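Local coordinates for putative glycerophosphodiester phosphodiesterase (PDB 2O55), which belongs to the glycerophosphodiester phosphodiesterase family and is built as a TIM-type barrel of parallel strands and helices, at residues Lys158-Asn171 against Gln184-Leu196. Numbering follows the deposited sequence.
Sequences KALCPDVKITYLFN and QACYGDANGVSML
K158 NZ donates to the backbone O of D189 at 2.8 Å and makes a weaker, salt-bridged bond to D189 OD2, which a CG anti to the backbone N (chi1 -162°) brings alongside. A third bond from the same ammonium, to V164 O, ties the end of helix 151-160 to the loop leading into strand 165-169 as well as to the Schellman motif after helix 181-187. From there strands 165-169 and 192-196 run parallel. N191 N reaches I166 O at 2.9 Å, Y168 N reaches G192 O, S194 N reaches Y168 O, and F170 N meets S194 O at 2.8 Å in a nearly straight bond (178°). Beyond the last bridge a side chain takes over: N171 OD1 accepts L196 N at 2.9 Å, while N171 ND2 is held by Q175 O and T177 OG1.

Between sheet and helix, the Y168 ring has A190 CB 3.7 Å from CD1 and the A185 backbone by CD2; its OH lies beside G188 CA. F170 receives V193 CG1 at its edge, 3.6 Å from CE1, and Q184 OE1 near its plane by CE2, the amide turned 60° from the ring and its NE2 bonded to D180 OD2. The selenium of selenomethionine M195 makes an oblique Met-aromatic contact, 3.9 Å from F170 CD1. On the sheet's other face T167 CG2 and L169 CD2 pack against S194.

Backbone bonds thus fix the register of this barrel beta-alpha-beta unit, aromatic rings seat its helix, and a lysine holds the residue that closes that helix.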
# COMPACT_ATOMS: atom_id res chain seq x y z
N LYS A 158 -7.19 -6.41 13.61
CA LYS A 158 -8.13 -5.80 14.53
C LYS A 158 -8.42 -6.70 15.75
O LYS A 158 -8.48 -6.22 16.89
CB LYS A 158 -9.41 -5.49 13.75
CG LYS A 158 -9.97 -4.17 14.02
CD LYS A 158 -9.18 -3.11 13.33
CE LYS A 158 -9.23 -1.83 14.16
NZ LYS A 158 -9.26 -0.60 13.33
N ALA A 159 -8.58 -8.00 15.51
CA ALA A 159 -8.84 -8.94 16.60
C ALA A 159 -7.70 -8.98 17.64
O ALA A 159 -7.96 -9.04 18.84
CB ALA A 159 -9.14 -10.37 16.05
N LEU A 160 -6.46 -8.93 17.16
CA LEU A 160 -5.29 -8.97 18.03
C LEU A 160 -5.02 -7.62 18.64
O LEU A 160 -4.70 -7.50 19.81
CB LEU A 160 -4.08 -9.43 17.24
CG LEU A 160 -4.31 -10.82 16.64
CD1 LEU A 160 -3.17 -11.20 15.69
CD2 LEU A 160 -4.50 -11.87 17.73
N CYS A 161 -5.17 -6.60 17.82
CA CYS A 161 -4.95 -5.25 18.27
C CYS A 161 -5.93 -4.24 17.62
O CYS A 161 -5.73 -3.80 16.50
CB CYS A 161 -3.50 -4.88 18.01
SG CYS A 161 -3.26 -3.14 18.34
N PRO A 162 -6.99 -3.87 18.35
CA PRO A 162 -8.02 -2.96 17.82
C PRO A 162 -7.50 -1.57 17.47
O PRO A 162 -8.15 -0.85 16.70
CB PRO A 162 -9.04 -2.85 18.96
CG PRO A 162 -8.71 -3.95 19.94
CD PRO A 162 -7.27 -4.30 19.74
N ASP A 163 -6.36 -1.17 18.02
CA ASP A 163 -5.79 0.15 17.75
C ASP A 163 -5.28 0.29 16.34
O ASP A 163 -5.07 1.40 15.88
CB ASP A 163 -4.60 0.46 18.66
CG ASP A 163 -5.01 0.80 20.07
OD1 ASP A 163 -6.23 1.00 20.28
OD2 ASP A 163 -4.13 0.87 20.95
N VAL A 164 -5.02 -0.83 15.66
CA VAL A 164 -4.40 -0.74 14.35
C VAL A 164 -5.28 0.10 13.45
O VAL A 164 -6.51 0.05 13.56
CB VAL A 164 -4.15 -2.11 13.70
CG1 VAL A 164 -3.18 -2.91 14.52
CG2 VAL A 164 -5.45 -2.87 13.47
N LYS A 165 -4.63 0.89 12.60
CA LYS A 165 -5.32 1.62 11.55
C LYS A 165 -5.44 0.80 10.25
O LYS A 165 -4.46 0.24 9.75
CB LYS A 165 -4.65 2.97 11.30
CG LYS A 165 -4.66 3.89 12.52
CD LYS A 165 -5.19 5.29 12.18
CE LYS A 165 -4.85 5.77 10.71
NZ LYS A 165 -3.39 6.01 10.36
N ILE A 166 -6.66 0.74 9.72
CA ILE A 166 -6.94 -0.04 8.51
C ILE A 166 -7.78 0.72 7.48
O ILE A 166 -8.70 1.49 7.82
CB ILE A 166 -7.60 -1.39 8.85
CG1 ILE A 166 -9.04 -1.22 9.29
CG2 ILE A 166 -6.80 -2.10 9.95
CD1 ILE A 166 -9.82 -2.49 9.26
N THR A 167 -7.44 0.50 6.22
CA THR A 167 -8.16 1.08 5.10
C THR A 167 -8.74 -0.07 4.30
O THR A 167 -8.03 -0.99 3.92
CB THR A 167 -7.22 1.90 4.22
OG1 THR A 167 -6.62 2.92 5.00
CG2 THR A 167 -7.96 2.54 3.03
N TYR A 168 -10.05 -0.01 4.06
CA TYR A 168 -10.69 -1.01 3.23
C TYR A 168 -10.44 -0.61 1.78
O TYR A 168 -10.64 0.56 1.41
CB TYR A 168 -12.19 -1.02 3.53
CG TYR A 168 -12.65 -2.01 4.59
CD1 TYR A 168 -11.80 -2.45 5.60
CD2 TYR A 168 -13.98 -2.45 4.60
CE1 TYR A 168 -12.24 -3.35 6.58
CE2 TYR A 168 -14.44 -3.35 5.59
CZ TYR A 168 -13.55 -3.80 6.58
OH TYR A 168 -13.99 -4.72 7.53
N LEU A 169 -9.99 -1.59 0.98
CA LEU A 169 -9.76 -1.40 -0.45
C LEU A 169 -10.93 -1.92 -1.28
O LEU A 169 -11.31 -3.08 -1.13
CB LEU A 169 -8.50 -2.15 -0.88
CG LEU A 169 -7.14 -1.46 -0.89
CD1 LEU A 169 -6.06 -2.52 -0.90
CD2 LEU A 169 -6.99 -0.59 -2.10
N PHE A 170 -11.47 -1.10 -2.18
CA PHE A 170 -12.57 -1.55 -3.03
C PHE A 170 -12.22 -1.83 -4.48
O PHE A 170 -11.07 -1.67 -4.90
CB PHE A 170 -13.73 -0.57 -2.95
CG PHE A 170 -14.38 -0.55 -1.63
CD1 PHE A 170 -14.06 0.42 -0.70
CD2 PHE A 170 -15.25 -1.58 -1.27
CE1 PHE A 170 -14.64 0.40 0.58
CE2 PHE A 170 -15.84 -1.61 -0.02
CZ PHE A 170 -15.54 -0.63 0.91
N ASN A 171 -13.25 -2.22 -5.24
CA ASN A 171 -13.16 -2.48 -6.67
C ASN A 171 -12.17 -3.60 -6.98
O ASN A 171 -11.36 -3.50 -7.92
CB ASN A 171 -12.79 -1.21 -7.43
CG ASN A 171 -13.53 0.01 -6.95
OD1 ASN A 171 -12.91 0.98 -6.53
ND2 ASN A 171 -14.88 -0.01 -7.03
N GLN A 184 -19.76 -0.90 5.51
CA GLN A 184 -18.80 -1.98 5.65
C GLN A 184 -17.59 -1.52 6.46
O GLN A 184 -17.17 -2.19 7.41
CB GLN A 184 -18.28 -2.36 4.28
CG GLN A 184 -18.98 -3.47 3.60
CD GLN A 184 -18.28 -3.77 2.29
OE1 GLN A 184 -17.06 -3.93 2.26
NE2 GLN A 184 -19.04 -3.83 1.20
N ALA A 185 -17.04 -0.37 6.06
CA ALA A 185 -15.77 0.09 6.56
C ALA A 185 -15.89 0.50 8.01
O ALA A 185 -14.97 0.27 8.79
CB ALA A 185 -15.27 1.23 5.71
N CYS A 186 -17.03 1.08 8.38
CA CYS A 186 -17.29 1.52 9.76
C CYS A 186 -17.47 0.33 10.67
O CYS A 186 -16.81 0.21 11.70
CB CYS A 186 -18.54 2.38 9.84
SG CYS A 186 -18.31 3.95 9.02
N TYR A 187 -18.37 -0.55 10.27
CA TYR A 187 -18.59 -1.81 10.94
C TYR A 187 -17.30 -2.59 11.21
O TYR A 187 -17.13 -3.21 12.28
CB TYR A 187 -19.51 -2.64 10.09
CG TYR A 187 -19.96 -3.88 10.76
CD1 TYR A 187 -19.45 -5.11 10.37
CD2 TYR A 187 -20.90 -3.83 11.80
CE1 TYR A 187 -19.86 -6.27 10.96
CE2 TYR A 187 -21.32 -5.00 12.40
CZ TYR A 187 -20.79 -6.21 11.97
OH TYR A 187 -21.18 -7.39 12.53
N GLY A 188 -16.40 -2.55 10.21
CA GLY A 188 -15.11 -3.21 10.27
C GLY A 188 -14.08 -2.34 10.93
O GLY A 188 -12.91 -2.71 11.01
N ASP A 189 -14.51 -1.16 11.39
CA ASP A 189 -13.66 -0.26 12.15
C ASP A 189 -12.47 0.24 11.34
O ASP A 189 -11.40 0.54 11.89
CB ASP A 189 -13.18 -0.93 13.43
CG ASP A 189 -12.67 0.05 14.45
OD1 ASP A 189 -13.15 1.21 14.48
OD2 ASP A 189 -11.80 -0.34 15.26
N ALA A 190 -12.67 0.32 10.02
CA ALA A 190 -11.71 0.97 9.14
C ALA A 190 -11.80 2.47 9.33
O ALA A 190 -12.89 3.00 9.57
CB ALA A 190 -12.00 0.61 7.70
N ASN A 191 -10.67 3.16 9.20
CA ASN A 191 -10.71 4.61 9.25
C ASN A 191 -10.72 5.24 7.86
O ASN A 191 -11.00 6.43 7.69
CB ASN A 191 -9.58 5.17 10.13
CG ASN A 191 -8.25 5.21 9.40
OD1 ASN A 191 -7.75 4.19 8.90
ND2 ASN A 191 -7.66 6.41 9.32
N GLY A 192 -10.42 4.44 6.85
CA GLY A 192 -10.42 4.95 5.48
C GLY A 192 -10.92 3.95 4.47
O GLY A 192 -11.01 2.76 4.76
N VAL A 193 -11.24 4.46 3.28
CA VAL A 193 -11.56 3.66 2.09
C VAL A 193 -10.63 4.04 0.95
O VAL A 193 -10.10 5.18 0.90
CB VAL A 193 -13.03 3.85 1.57
CG1 VAL A 193 -14.04 3.30 2.54
CG2 VAL A 193 -13.32 5.31 1.26
N SER A 194 -10.44 3.09 0.04
CA SER A 194 -9.57 3.31 -1.11
C SER A 194 -10.16 2.73 -2.39
O SER A 194 -10.55 1.55 -2.44
CB SER A 194 -8.18 2.77 -0.81
OG SER A 194 -7.39 2.78 -1.98
N MSE A 195 -10.24 3.54 -3.44
CA MSE A 195 -10.98 3.14 -4.62
C MSE A 195 -10.17 3.32 -5.86
O MSE A 195 -9.36 4.24 -5.94
CB MSE A 195 -12.24 3.96 -4.78
CG MSE A 195 -12.56 4.83 -3.54
SE MSE A 195 -13.72 3.92 -2.29
CE MSE A 195 -15.03 3.38 -3.65
N LEU A 196 -10.42 2.48 -6.85
CA LEU A 196 -9.80 2.65 -8.15
C LEU A 196 -10.34 3.90 -8.84
O LEU A 196 -11.51 4.27 -8.69
CB LEU A 196 -9.91 1.37 -9.01
CG LEU A 196 -8.86 0.27 -8.72
CD1 LEU A 196 -8.77 -0.19 -7.25
CD2 LEU A 196 -9.12 -0.92 -9.62